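Local coordinates for putative outer membrane protein (LpxR) (Salmonella typhimurium, PDB 3FID) that acts as an outer-membrane lipid A deacylase, modifying lipopolysaccharide by removing acyl chains from lipid A, at residues G258-I261 / V266-S269; Q50-I55 / R205-T210; A28-Y33 / S277-G282; Q57-P62 / Q115-R120. All coordinates share one frame; numbering follows the deposited sequence.

Contact 1 (G258-I261 / V266-S269); sequences GATI and VAFS. With CXE (pentaethylene glycol monodecyl ether), chain J.
Thr260 and Ser269 meet hydroxyl to hydroxyl across two neighbouring strands, with Thr260 OG1 only 2.6 Å from Ser269 OG in a short hydrogen bond that either could donate. In both residues the oxygen stands anti to the carbonyl carbon (chi1 -63° and -62°), which brings the two groups together on one face. The same rotation sends the methyl CG2 of Thr260 along the partner strand, where it packs 3.9 Å from Ala267 CB; the small alanine leaves room for it. Next to this non-hydrogen-bonded pair comes a hydrogen-bonded one. Ile261 N donates to Phe268 O at 2.9 Å, and Phe268 N returns a bond to Ile261 O at 2.9 Å. Together they close a rung of the antiparallel hairpin of strands 251-263 and 266-275, part of the LpxR beta barrel. Residues alternate between its faces: Ile261 and Phe268 leave on the face away from the hydroxyls, at the surface, and their apolar side chains suit a lipid-facing wall. Between the rungs, Thr260 CA approaches Phe268 O to 3.2 Å in a CA-H...O contact. Farther out, Gly258 O lies 3.7 Å from C1 of a detergent decyl chain. Strand 285-295 flanks the pair: Ala267 and Ser269 bond by their backbones to Thr293 and Asp291, while on the other side the backbone of Thr260 bonds to that of Lys218 in strand 215-228.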
loop_
_atom_site.group_PDB
_atom_site.type_symbol
_atom_site.label_atom_id
_atom_site.label_comp_id
_atom_site.label_asym_id
_atom_site.label_seq_id
_atom_site.Cartn_x
_atom_site.Cartn_y
_atom_site.Cartn_z
ATOM N N GLY A 258 0.935 -11.655 5.764
ATOM C CA GLY A 258 2.317 -11.676 5.327
ATOM C C GLY A 258 3.336 -12.071 6.360
ATOM O O GLY A 258 2.985 -12.492 7.461
ATOM N N ALA A 259 4.605 -11.927 5.991
ATOM C CA ALA A 259 5.727 -12.342 6.853
ATOM C C ALA A 259 7.006 -11.587 6.492
ATOM O O ALA A 259 7.179 -11.108 5.348
ATOM C CB ALA A 259 5.984 -13.856 6.721
ATOM N N THR A 260 7.889 -11.510 7.484
ATOM C CA THR A 260 9.270 -11.059 7.313
ATOM C C THR A 260 10.234 -12.098 7.895
ATOM O O THR A 260 9.988 -12.644 8.976
ATOM C CB THR A 260 9.491 -9.752 8.030
ATOM O OG1 THR A 260 8.652 -8.763 7.439
ATOM C CG2 THR A 260 11.010 -9.291 7.980
ATOM N N ILE A 261 11.318 -12.369 7.178
ATOM C CA ILE A 261 12.399 -13.168 7.735
ATOM C C ILE A 261 13.707 -12.481 7.367
ATOM O O ILE A 261 13.927 -12.081 6.218
ATOM C CB ILE A 261 12.349 -14.659 7.284
ATOM C CG1 ILE A 261 13.309 -15.518 8.149
ATOM C CG2 ILE A 261 12.628 -14.802 5.786
ATOM C CD1 ILE A 261 13.591 -16.964 7.608
ATOM N N VAL A 266 19.951 -7.868 6.816
ATOM C CA VAL A 266 19.023 -7.942 5.683
ATOM C C VAL A 266 17.732 -8.719 5.987
ATOM O O VAL A 266 17.768 -9.789 6.613
ATOM C CB VAL A 266 19.719 -8.447 4.402
ATOM C CG1 VAL A 266 20.189 -9.909 4.537
ATOM C CG2 VAL A 266 18.828 -8.224 3.169
ATOM N N ALA A 267 16.592 -8.179 5.542
ATOM C CA ALA A 267 15.332 -8.855 5.781
ATOM C C ALA A 267 14.482 -8.819 4.526
ATOM O O ALA A 267 14.536 -7.850 3.781
ATOM C CB ALA A 267 14.583 -8.225 6.935
ATOM N N PHE A 268 13.715 -9.881 4.330
ATOM C CA PHE A 268 12.845 -10.059 3.180
ATOM C C PHE A 268 11.424 -10.148 3.711
ATOM O O PHE A 268 11.188 -10.783 4.742
ATOM C CB PHE A 268 13.228 -11.319 2.413
ATOM C CG PHE A 268 14.639 -11.286 1.887
ATOM C CD1 PHE A 268 15.667 -11.925 2.580
ATOM C CD2 PHE A 268 14.952 -10.567 0.737
ATOM C CE1 PHE A 268 16.993 -11.874 2.109
ATOM C CE2 PHE A 268 16.276 -10.504 0.258
ATOM C CZ PHE A 268 17.284 -11.153 0.944
ATOM N N SER A 269 10.502 -9.480 3.021
ATOM C CA SER A 269 9.089 -9.480 3.395
ATOM C C SER A 269 8.188 -9.768 2.203
ATOM O O SER A 269 8.495 -9.364 1.100
ATOM C CB SER A 269 8.696 -8.129 3.963
ATOM O OG SER A 269 9.416 -7.833 5.131
HETATM C C1 CXE J . 1.926 -15.519 5.577
HETATM C C2 CXE J . 2.709 -15.560 4.284
HETATM C C3 CXE J . 2.605 -16.951 3.684
HETATM C C4 CXE J . 3.200 -16.988 2.289
HETATM C C5 CXE J . 3.185 -18.406 1.744
HETATM C C6 CXE J . 3.688 -18.420 0.308
HETATM C C7 CXE J . 4.124 -19.811 -0.145
HETATM C C8 CXE J . 5.032 -19.682 -1.358
HETATM C C9 CXE J . 4.922 -20.888 -2.274
HETATM C C10 CXE J . 5.884 -20.744 -3.443
HETATM O O11 CXE J . 6.146 -22.046 -3.949
HETATM C C12 CXE J . 7.097 -22.052 -5.018
HETATM C C13 CXE J . 7.030 -23.421 -5.677
#

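Contact 2 (Q50-I55 / R205-T210); sequences QLSFHI and RGLIHT. With ZN (zinc ion), chain E.
The imidazole of His209 carries the side chain of Gln50 on one face: Gln50 CG sits 4.1 Å from the ring centroid, 25° off the normal and displaced toward the rim, a CH-pi contact. Running the opposite way, the amide lies over the CB-CG end of the imidazole, its plane 24° from that of the ring, with OE1 3.5 Å from His209 CB. The chain of Gln50 is extended past CG, long enough to carry its amide to the loop backbone, where NE2 donates to Ile208 O at 3.1 Å. That bond is fairly straight (156°), although the donor stands tilted out of the carbonyl plane. The amide thus uses both ends, since OE1 accepts from Arg204, while the ring nitrogen ND1 of His209 pairs with Arg98.

One inward-facing position farther along strand 49-60, Ser52 OG touches Leu207 CD1 at 4.0 Å while bonding to Ser42; the short serine side chain meets the leucine methyl while its hydroxyl is turned to Ser42. The strand alternates like a barrel wall, with Leu51, Phe53 and Ile55 on the surface and Gln50, Ser52 and His54 turned to the interior, where the 205-210 loop runs. His54 does not touch the loop: its NE2 binds a zinc ion at 2.1 Å, together with a water, His84 and Asp104. The chemistry is that of a polar barrel interior, in which a neutral amide can satisfy a loop carbonyl and an arginine at once.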
loop_
_atom_site.group_PDB
_atom_site.type_symbol
_atom_site.label_atom_id
_atom_site.label_comp_id
_atom_site.label_asym_id
_atom_site.label_seq_id
_atom_site.Cartn_x
_atom_site.Cartn_y
_atom_site.Cartn_z
ATOM N N GLN A 50 10.934 6.811 15.381
ATOM C CA GLN A 50 11.561 6.939 14.069
ATOM C C GLN A 50 11.031 8.119 13.292
ATOM O O GLN A 50 9.870 8.539 13.459
ATOM C CB GLN A 50 11.290 5.722 13.194
ATOM C CG GLN A 50 11.839 4.431 13.663
ATOM C CD GLN A 50 11.633 3.333 12.625
ATOM O OE1 GLN A 50 10.531 3.165 12.061
ATOM N NE2 GLN A 50 12.689 2.588 12.367
ATOM N N LEU A 51 11.905 8.647 12.439
ATOM C CA LEU A 51 11.537 9.567 11.391
ATOM C C LEU A 51 11.849 8.897 10.058
ATOM O O LEU A 51 12.987 8.477 9.840
ATOM C CB LEU A 51 12.353 10.856 11.506
ATOM C CG LEU A 51 12.008 11.993 10.548
ATOM C CD1 LEU A 51 10.557 12.547 10.664
ATOM C CD2 LEU A 51 13.043 13.096 10.714
ATOM N N SER A 52 10.855 8.857 9.158
ATOM C CA SER A 52 11.005 8.198 7.860
ATOM C C SER A 52 10.838 9.145 6.683
ATOM O O SER A 52 10.041 10.071 6.746
ATOM C CB SER A 52 9.962 7.094 7.715
ATOM O OG SER A 52 10.144 6.145 8.732
ATOM N N PHE A 53 11.566 8.867 5.603
ATOM C CA PHE A 53 11.441 9.601 4.350
ATOM C C PHE A 53 11.188 8.555 3.267
ATOM O O PHE A 53 11.751 7.467 3.326
ATOM C CB PHE A 53 12.753 10.325 4.023
ATOM C CG PHE A 53 12.859 10.800 2.587
ATOM C CD1 PHE A 53 12.137 11.918 2.150
ATOM C CD2 PHE A 53 13.672 10.119 1.665
ATOM C CE1 PHE A 53 12.249 12.368 0.812
ATOM C CE2 PHE A 53 13.779 10.544 0.323
ATOM C CZ PHE A 53 13.089 11.666 -0.097
ATOM N N HIS A 54 10.407 8.907 2.247
ATOM C CA HIS A 54 10.187 7.992 1.139
ATOM C C HIS A 54 9.846 8.738 -0.138
ATOM O O HIS A 54 9.457 9.898 -0.095
ATOM C CB HIS A 54 9.046 7.024 1.454
ATOM C CG HIS A 54 7.688 7.653 1.360
ATOM N ND1 HIS A 54 7.158 8.432 2.363
ATOM C CD2 HIS A 54 6.771 7.640 0.363
ATOM C CE1 HIS A 54 5.962 8.867 1.993
ATOM N NE2 HIS A 54 5.696 8.384 0.789
ATOM N N ILE A 55 10.058 8.052 -1.258
ATOM C CA ILE A 55 9.545 8.460 -2.568
ATOM C C ILE A 55 8.856 7.204 -3.133
ATOM O O ILE A 55 9.314 6.075 -2.903
ATOM C CB ILE A 55 10.681 8.964 -3.501
ATOM C CG1 ILE A 55 10.167 9.233 -4.929
ATOM C CG2 ILE A 55 11.815 7.957 -3.568
ATOM C CD1 ILE A 55 9.652 10.700 -5.193
ATOM N N ARG A 205 5.309 -0.622 3.825
ATOM C CA ARG A 205 5.973 -0.848 2.519
ATOM C C ARG A 205 7.474 -1.118 2.668
ATOM O O ARG A 205 8.306 -0.526 1.972
ATOM C CB ARG A 205 5.718 0.342 1.566
ATOM C CG ARG A 205 4.211 0.614 1.358
ATOM C CD ARG A 205 3.945 1.730 0.356
ATOM N NE ARG A 205 4.270 1.367 -1.033
ATOM C CZ ARG A 205 3.884 2.087 -2.091
ATOM N NH1 ARG A 205 3.166 3.189 -1.905
ATOM N NH2 ARG A 205 4.181 1.700 -3.340
ATOM N N GLY A 206 7.819 -2.022 3.576
ATOM C CA GLY A 206 9.224 -2.389 3.758
ATOM C C GLY A 206 9.938 -1.757 4.945
ATOM O O GLY A 206 10.904 -2.317 5.438
ATOM N N LEU A 207 9.491 -0.595 5.399
ATOM C CA LEU A 207 10.142 0.011 6.543
ATOM C C LEU A 207 9.904 -0.831 7.794
ATOM O O LEU A 207 8.830 -1.401 7.977
ATOM C CB LEU A 207 9.698 1.449 6.740
ATOM C CG LEU A 207 10.040 2.355 5.553
ATOM C CD1 LEU A 207 9.263 3.653 5.666
ATOM C CD2 LEU A 207 11.578 2.573 5.447
ATOM N N ILE A 208 10.931 -0.915 8.628
ATOM C CA ILE A 208 10.895 -1.757 9.839
ATOM C C ILE A 208 11.293 -0.914 11.051
ATOM O O ILE A 208 12.281 -0.187 10.999
ATOM C CB ILE A 208 11.848 -2.993 9.687
ATOM C CG1 ILE A 208 11.271 -3.971 8.637
ATOM C CG2 ILE A 208 12.078 -3.709 11.052
ATOM C CD1 ILE A 208 12.248 -5.102 8.197
ATOM N N HIS A 209 10.529 -1.019 12.133
ATOM C CA HIS A 209 10.933 -0.436 13.418
ATOM C C HIS A 209 11.224 -1.621 14.317
ATOM O O HIS A 209 10.312 -2.357 14.682
ATOM C CB HIS A 209 9.796 0.403 14.010
ATOM C CG HIS A 209 10.160 1.110 15.283
ATOM N ND1 HIS A 209 9.214 1.609 16.149
ATOM C CD2 HIS A 209 11.364 1.386 15.841
ATOM C CE1 HIS A 209 9.817 2.183 17.178
ATOM N NE2 HIS A 209 11.122 2.043 17.027
ATOM N N THR A 210 12.489 -1.851 14.632
ATOM C CA THR A 210 12.831 -3.010 15.450
ATOM C C THR A 210 13.934 -2.724 16.441
ATOM O O THR A 210 14.799 -1.891 16.190
ATOM C CB THR A 210 13.235 -4.239 14.598
ATOM O OG1 THR A 210 13.347 -5.387 15.457
ATOM C CG2 THR A 210 14.566 -4.012 13.863
HETATM ZN ZN ZN E . 3.768 8.636 0.109
HETATM O O HOH W 1 2.321 7.265 1.188
#

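Contact 3 (A28-Y33 / S277-G282); sequences ADRGDY and SEFRTG. With ZN (zinc ion), chain F.
Arg30 reaches across to the turn containing Phe279 and Gly282. From CB the chain leaves with CG anti to the carbonyl carbon, then bends at chi3 (58°), which swings the head round toward Asp32. There NE donates to OD1 of Asp32 at 2.7 Å, on the syn lone pair, in a salt bridge that fixes how the guanidinium is turned. One face of that flat group lies over Gly282 CA; glycine suits the place because a CB would run into the Phe279 ring. NH1 approaches Phe279 CZ at 3.6 Å, with the guanidinium and the ring steeply inclined at 77°. At the tip, NH2 gives a hydrogen bond to a water 3.1 Å away, and this water donates in turn to Thr281 O, so the loops are bridged without a direct polar bond.

Asp32 also uses its second oxygen. OD2 lies 3.6 Å from Phe279 CE1, forms a salt bridge with Arg77, and accepts from another water, 2.8 Å away, which is itself bonded by Glu278 N. Arg77 also pairs with Glu278, and so sits between two acids whose like charges it should offset. Phe279 and Gly282 are the ends of a type I beta turn, closed by Gly282 N to Phe279 O at 2.9 Å. This is the connection of a barrel hairpin, strands 266-275 and 285-295, meeting the loop that leads from helix 25-29, with its zinc ligands His25 and Asp29, into strand 33-44.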
loop_
_atom_site.group_PDB
_atom_site.type_symbol
_atom_site.label_atom_id
_atom_site.label_comp_id
_atom_site.label_asym_id
_atom_site.label_seq_id
_atom_site.Cartn_x
_atom_site.Cartn_y
_atom_site.Cartn_z
ATOM N N ALA A 28 -7.982 -11.936 -8.577
ATOM C CA ALA A 28 -6.758 -11.944 -9.379
ATOM C C ALA A 28 -7.041 -11.592 -10.837
ATOM O O ALA A 28 -6.130 -11.243 -11.567
ATOM C CB ALA A 28 -6.078 -13.309 -9.302
ATOM N N ASP A 29 -8.312 -11.685 -11.239
ATOM C CA ASP A 29 -8.719 -11.357 -12.584
ATOM C C ASP A 29 -8.817 -9.850 -12.752
ATOM O O ASP A 29 -8.815 -9.366 -13.863
ATOM C CB ASP A 29 -10.078 -11.996 -12.903
ATOM C CG ASP A 29 -9.996 -13.520 -13.004
ATOM O OD1 ASP A 29 -8.975 -14.028 -13.481
ATOM O OD2 ASP A 29 -10.930 -14.235 -12.572
ATOM N N ARG A 30 -8.929 -9.119 -11.649
ATOM C CA ARG A 30 -8.954 -7.658 -11.718
ATOM C C ARG A 30 -7.550 -7.095 -11.816
ATOM O O ARG A 30 -6.559 -7.811 -11.609
ATOM C CB ARG A 30 -9.695 -7.068 -10.517
ATOM C CG ARG A 30 -11.196 -7.308 -10.691
ATOM C CD ARG A 30 -12.030 -6.317 -10.011
ATOM N NE ARG A 30 -11.811 -4.931 -10.410
ATOM C CZ ARG A 30 -12.445 -4.291 -11.386
ATOM N NH1 ARG A 30 -12.163 -3.016 -11.613
ATOM N NH2 ARG A 30 -13.350 -4.896 -12.142
ATOM N N GLY A 31 -7.454 -5.815 -12.137
ATOM C CA GLY A 31 -6.141 -5.230 -12.281
ATOM C C GLY A 31 -6.021 -3.840 -11.721
ATOM O O GLY A 31 -5.102 -3.142 -12.116
ATOM N N ASP A 32 -6.901 -3.462 -10.784
ATOM C CA ASP A 32 -7.018 -2.074 -10.302
ATOM C C ASP A 32 -5.683 -1.417 -9.917
ATOM O O ASP A 32 -5.434 -0.278 -10.288
ATOM C CB ASP A 32 -7.953 -1.964 -9.095
ATOM C CG ASP A 32 -9.374 -2.348 -9.399
ATOM O OD1 ASP A 32 -9.633 -3.487 -9.844
ATOM O OD2 ASP A 32 -10.248 -1.505 -9.115
ATOM N N TYR A 33 -4.880 -2.107 -9.105
ATOM C CA TYR A 33 -3.582 -1.584 -8.671
ATOM C C TYR A 33 -2.540 -2.417 -9.384
ATOM O O TYR A 33 -2.331 -3.590 -9.072
ATOM C CB TYR A 33 -3.460 -1.709 -7.155
ATOM C CG TYR A 33 -2.154 -1.278 -6.540
ATOM C CD1 TYR A 33 -1.670 -1.901 -5.378
ATOM C CD2 TYR A 33 -1.421 -0.218 -7.069
ATOM C CE1 TYR A 33 -0.459 -1.480 -4.764
ATOM C CE2 TYR A 33 -0.211 0.213 -6.453
ATOM C CZ TYR A 33 0.257 -0.421 -5.319
ATOM O OH TYR A 33 1.450 0.020 -4.737
ATOM N N SER A 277 -14.050 -4.057 -3.488
ATOM C CA SER A 277 -14.484 -3.155 -4.544
ATOM C C SER A 277 -14.484 -1.669 -4.144
ATOM O O SER A 277 -15.218 -1.247 -3.245
ATOM C CB SER A 277 -15.892 -3.537 -5.028
ATOM O OG SER A 277 -16.225 -2.759 -6.171
ATOM N N GLU A 278 -13.718 -0.864 -4.860
ATOM C CA GLU A 278 -13.694 0.599 -4.577
ATOM C C GLU A 278 -14.741 1.450 -5.311
ATOM O O GLU A 278 -14.840 2.662 -5.088
ATOM C CB GLU A 278 -12.288 1.133 -4.863
ATOM C CG GLU A 278 -11.268 0.503 -3.900
ATOM C CD GLU A 278 -9.910 1.175 -4.014
ATOM O OE1 GLU A 278 -9.238 0.948 -5.015
ATOM O OE2 GLU A 278 -9.538 1.937 -3.098
ATOM N N PHE A 279 -15.503 0.817 -6.199
ATOM C CA PHE A 279 -16.590 1.512 -6.889
ATOM C C PHE A 279 -17.688 0.556 -7.300
ATOM O O PHE A 279 -17.481 -0.670 -7.418
ATOM C CB PHE A 279 -16.097 2.333 -8.093
ATOM C CG PHE A 279 -15.243 1.567 -9.043
ATOM C CD1 PHE A 279 -13.864 1.421 -8.805
ATOM C CD2 PHE A 279 -15.787 1.009 -10.206
ATOM C CE1 PHE A 279 -13.071 0.712 -9.689
ATOM C CE2 PHE A 279 -14.973 0.286 -11.105
ATOM C CZ PHE A 279 -13.635 0.144 -10.846
ATOM N N ARG A 280 -18.872 1.116 -7.520
ATOM C CA ARG A 280 -20.070 0.275 -7.615
ATOM C C ARG A 280 -19.938 -0.833 -8.656
ATOM O O ARG A 280 -20.377 -1.975 -8.435
ATOM C CB ARG A 280 -21.305 1.139 -7.925
ATOM C CG ARG A 280 -21.631 2.130 -6.857
ATOM C CD ARG A 280 -23.022 2.640 -7.082
ATOM N NE ARG A 280 -23.357 3.666 -6.098
ATOM C CZ ARG A 280 -24.539 4.254 -6.053
ATOM N NH1 ARG A 280 -24.772 5.166 -5.139
ATOM N NH2 ARG A 280 -25.471 3.921 -6.944
ATOM N N THR A 281 -19.387 -0.477 -9.809
ATOM C CA THR A 281 -19.265 -1.401 -10.942
ATOM C C THR A 281 -17.926 -2.177 -10.973
ATOM O O THR A 281 -17.625 -2.883 -11.945
ATOM C CB THR A 281 -19.496 -0.666 -12.269
ATOM O OG1 THR A 281 -18.606 0.458 -12.354
ATOM C CG2 THR A 281 -20.946 -0.162 -12.338
ATOM N N GLY A 282 -17.133 -2.051 -9.905
ATOM C CA GLY A 282 -15.864 -2.778 -9.794
ATOM C C GLY A 282 -15.998 -4.095 -9.060
ATOM O O GLY A 282 -17.096 -4.651 -8.927
HETATM ZN ZN ZN F . -10.669 -16.104 -12.497
HETATM O O HOH W 2 -14.888 -2.753 -13.727
HETATM O O HOH W 3 -12.320 -2.089 -7.356
#

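Contact 4 (Q57-P62 / Q115-R120); sequences QDIYSP and QEVQNR
Helix 114-125, an excursion of the barrel between strands 97-108 and 140-157, packs here against the end of strand 49-60, and Val117 is the residue that touches Gln57 and Ile59. Both methyls lie against the Gln57 amide, CG2 the nearer at 3.4 Å from OE1 and 3.5 Å from NE2, and CG1 also meets Ile59 CD1 at 4.0 Å. The branching of valine at CB lets one short side chain cover both neighbours. Gln57 and Ile59 alternate with Asp58, so both point to the helix side of the strand. With CG anti to the backbone N (chi1 -168°), the extended Gln57 lays its amide alongside the valine, and NE2 donates onward to Ala112 O just before the helix.

The next residue of the helix, Gln118, adds a polar link. Its NE2 bonds a water at 2.9 Å, and this water donates to Ser61 OG at 2.8 Å. The same serine hydroxyl gives its own proton to Pro62 O. Helix and strand are therefore joined by van der Waals contact and by one bridging water, with no direct hydrogen bond between the two segments; Gln57 NE2 and Gln118 OE1 find their partners elsewhere, in Ala112 O and Trp133.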
loop_
_atom_site.group_PDB
_atom_site.type_symbol
_atom_site.label_atom_id
_atom_site.label_comp_id
_atom_site.label_asym_id
_atom_site.label_seq_id
_atom_site.Cartn_x
_atom_site.Cartn_y
_atom_site.Cartn_z
ATOM N N GLN A 57 5.921 5.599 -6.439
ATOM C CA GLN A 57 5.009 5.740 -7.585
ATOM C C GLN A 57 4.066 4.541 -7.604
ATOM O O GLN A 57 4.499 3.384 -7.592
ATOM C CB GLN A 57 5.772 5.817 -8.912
ATOM C CG GLN A 57 4.864 6.262 -10.106
ATOM C CD GLN A 57 5.346 5.768 -11.454
ATOM O OE1 GLN A 57 5.771 4.621 -11.600
ATOM N NE2 GLN A 57 5.292 6.643 -12.450
ATOM N N ASP A 58 2.772 4.823 -7.615
ATOM C CA ASP A 58 1.769 3.775 -7.724
ATOM C C ASP A 58 0.919 4.008 -8.960
ATOM O O ASP A 58 0.591 5.151 -9.257
ATOM C CB ASP A 58 0.915 3.808 -6.481
ATOM C CG ASP A 58 1.719 3.454 -5.260
ATOM O OD1 ASP A 58 2.289 2.332 -5.270
ATOM O OD2 ASP A 58 1.800 4.308 -4.360
ATOM N N ILE A 59 0.616 2.920 -9.675
ATOM C CA ILE A 59 -0.038 2.959 -10.990
ATOM C C ILE A 59 -1.329 2.131 -10.892
ATOM O O ILE A 59 -1.313 1.008 -10.350
ATOM C CB ILE A 59 0.890 2.382 -12.071
ATOM C CG1 ILE A 59 2.250 3.122 -12.058
ATOM C CG2 ILE A 59 0.227 2.465 -13.515
ATOM C CD1 ILE A 59 3.221 2.611 -13.141
ATOM N N TYR A 60 -2.422 2.719 -11.393
ATOM C CA TYR A 60 -3.778 2.167 -11.301
ATOM C C TYR A 60 -4.321 2.019 -12.711
ATOM O O TYR A 60 -3.951 2.792 -13.601
ATOM C CB TYR A 60 -4.701 3.069 -10.449
ATOM C CG TYR A 60 -4.138 3.177 -9.046
ATOM C CD1 TYR A 60 -4.336 2.151 -8.131
ATOM C CD2 TYR A 60 -3.343 4.263 -8.666
ATOM C CE1 TYR A 60 -3.768 2.194 -6.842
ATOM C CE2 TYR A 60 -2.779 4.327 -7.376
ATOM C CZ TYR A 60 -2.997 3.280 -6.483
ATOM O OH TYR A 60 -2.452 3.300 -5.213
ATOM N N SER A 61 -5.176 1.013 -12.893
ATOM C CA SER A 61 -5.471 0.484 -14.253
ATOM C C SER A 61 -6.941 0.028 -14.341
ATOM O O SER A 61 -7.509 -0.423 -13.330
ATOM C CB SER A 61 -4.539 -0.701 -14.557
ATOM O OG SER A 61 -4.797 -1.247 -15.865
ATOM N N PRO A 62 -7.566 0.140 -15.554
ATOM C CA PRO A 62 -8.817 -0.600 -15.815
ATOM C C PRO A 62 -8.532 -2.111 -15.763
ATOM O O PRO A 62 -7.362 -2.526 -15.790
ATOM C CB PRO A 62 -9.202 -0.220 -17.266
ATOM C CG PRO A 62 -8.187 0.710 -17.764
ATOM C CD PRO A 62 -7.111 0.924 -16.711
ATOM N N GLN A 115 2.153 6.513 -17.499
ATOM C CA GLN A 115 2.295 6.071 -18.913
ATOM C C GLN A 115 3.747 5.790 -19.269
ATOM O O GLN A 115 4.059 4.798 -19.935
ATOM C CB GLN A 115 1.732 7.118 -19.876
ATOM C CG GLN A 115 1.867 6.766 -21.370
ATOM C CD GLN A 115 1.128 7.761 -22.250
ATOM O OE1 GLN A 115 1.014 8.943 -21.909
ATOM N NE2 GLN A 115 0.591 7.276 -23.385
ATOM N N GLU A 116 4.647 6.677 -18.845
ATOM C CA GLU A 116 6.069 6.547 -19.177
ATOM C C GLU A 116 6.654 5.272 -18.579
ATOM O O GLU A 116 7.261 4.504 -19.284
ATOM C CB GLU A 116 6.849 7.786 -18.710
ATOM C CG GLU A 116 6.523 9.090 -19.493
ATOM C CD GLU A 116 5.349 9.901 -18.914
ATOM O OE1 GLU A 116 4.476 9.350 -18.194
ATOM O OE2 GLU A 116 5.282 11.119 -19.201
ATOM N N VAL A 117 6.414 5.039 -17.285
ATOM C CA VAL A 117 6.941 3.870 -16.582
ATOM C C VAL A 117 6.383 2.560 -17.121
ATOM O O VAL A 117 7.150 1.607 -17.377
ATOM C CB VAL A 117 6.717 3.971 -15.050
ATOM C CG1 VAL A 117 6.987 2.642 -14.350
ATOM C CG2 VAL A 117 7.614 5.067 -14.462
ATOM N N GLN A 118 5.058 2.498 -17.286
ATOM C CA GLN A 118 4.427 1.267 -17.790
ATOM C C GLN A 118 4.769 0.984 -19.240
ATOM O O GLN A 118 5.104 -0.138 -19.568
ATOM C CB GLN A 118 2.905 1.247 -17.580
ATOM C CG GLN A 118 2.332 -0.192 -17.737
ATOM C CD GLN A 118 0.811 -0.225 -17.706
ATOM O OE1 GLN A 118 0.137 0.318 -18.600
ATOM N NE2 GLN A 118 0.265 -0.894 -16.696
ATOM N N ASN A 119 4.727 2.004 -20.096
ATOM C CA ASN A 119 5.148 1.824 -21.487
ATOM C C ASN A 119 6.591 1.292 -21.586
ATOM O O ASN A 119 6.896 0.391 -22.389
ATOM C CB ASN A 119 5.015 3.127 -22.273
ATOM C CG ASN A 119 3.591 3.415 -22.724
ATOM O OD1 ASN A 119 2.643 2.751 -22.324
ATOM N ND2 ASN A 119 3.442 4.440 -23.543
ATOM N N ARG A 120 7.482 1.850 -20.765
ATOM C CA ARG A 120 8.871 1.404 -20.707
ATOM C C ARG A 120 8.941 -0.085 -20.375
ATOM O O ARG A 120 9.651 -0.844 -21.036
ATOM C CB ARG A 120 9.634 2.217 -19.647
ATOM C CG ARG A 120 11.031 1.676 -19.301
ATOM C CD ARG A 120 11.673 2.545 -18.204
ATOM N NE ARG A 120 13.041 2.128 -17.887
ATOM C CZ ARG A 120 13.345 1.118 -17.067
ATOM N NH1 ARG A 120 12.369 0.387 -16.505
ATOM N NH2 ARG A 120 14.621 0.818 -16.816
HETATM O O HOH W 4 -2.274 -2.269 -16.352
#

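In the fold
Contact 3 opens first, at residues 28-33, and closes last, at 277-282, just before the final strand; its span takes in every other contact. Within it, contact 2 opens at 50-55 on strand 49-60 and closes at 205-210. Contact 4 leaves the same strand at 57-62, returns at 115-120, and lies wholly inside contact 2. Contact 1 follows in series, a short hairpin after contact 2 has ended. No two spans cross. Side chains join them in space: Arg205 of contact 2 makes a salt bridge with Asp58 of contact 4, which also meets Tyr33 of contact 3, and Ile208 packs on Ala267 of contact 1. Barrel wall, interior loop and end loops are thus tied together.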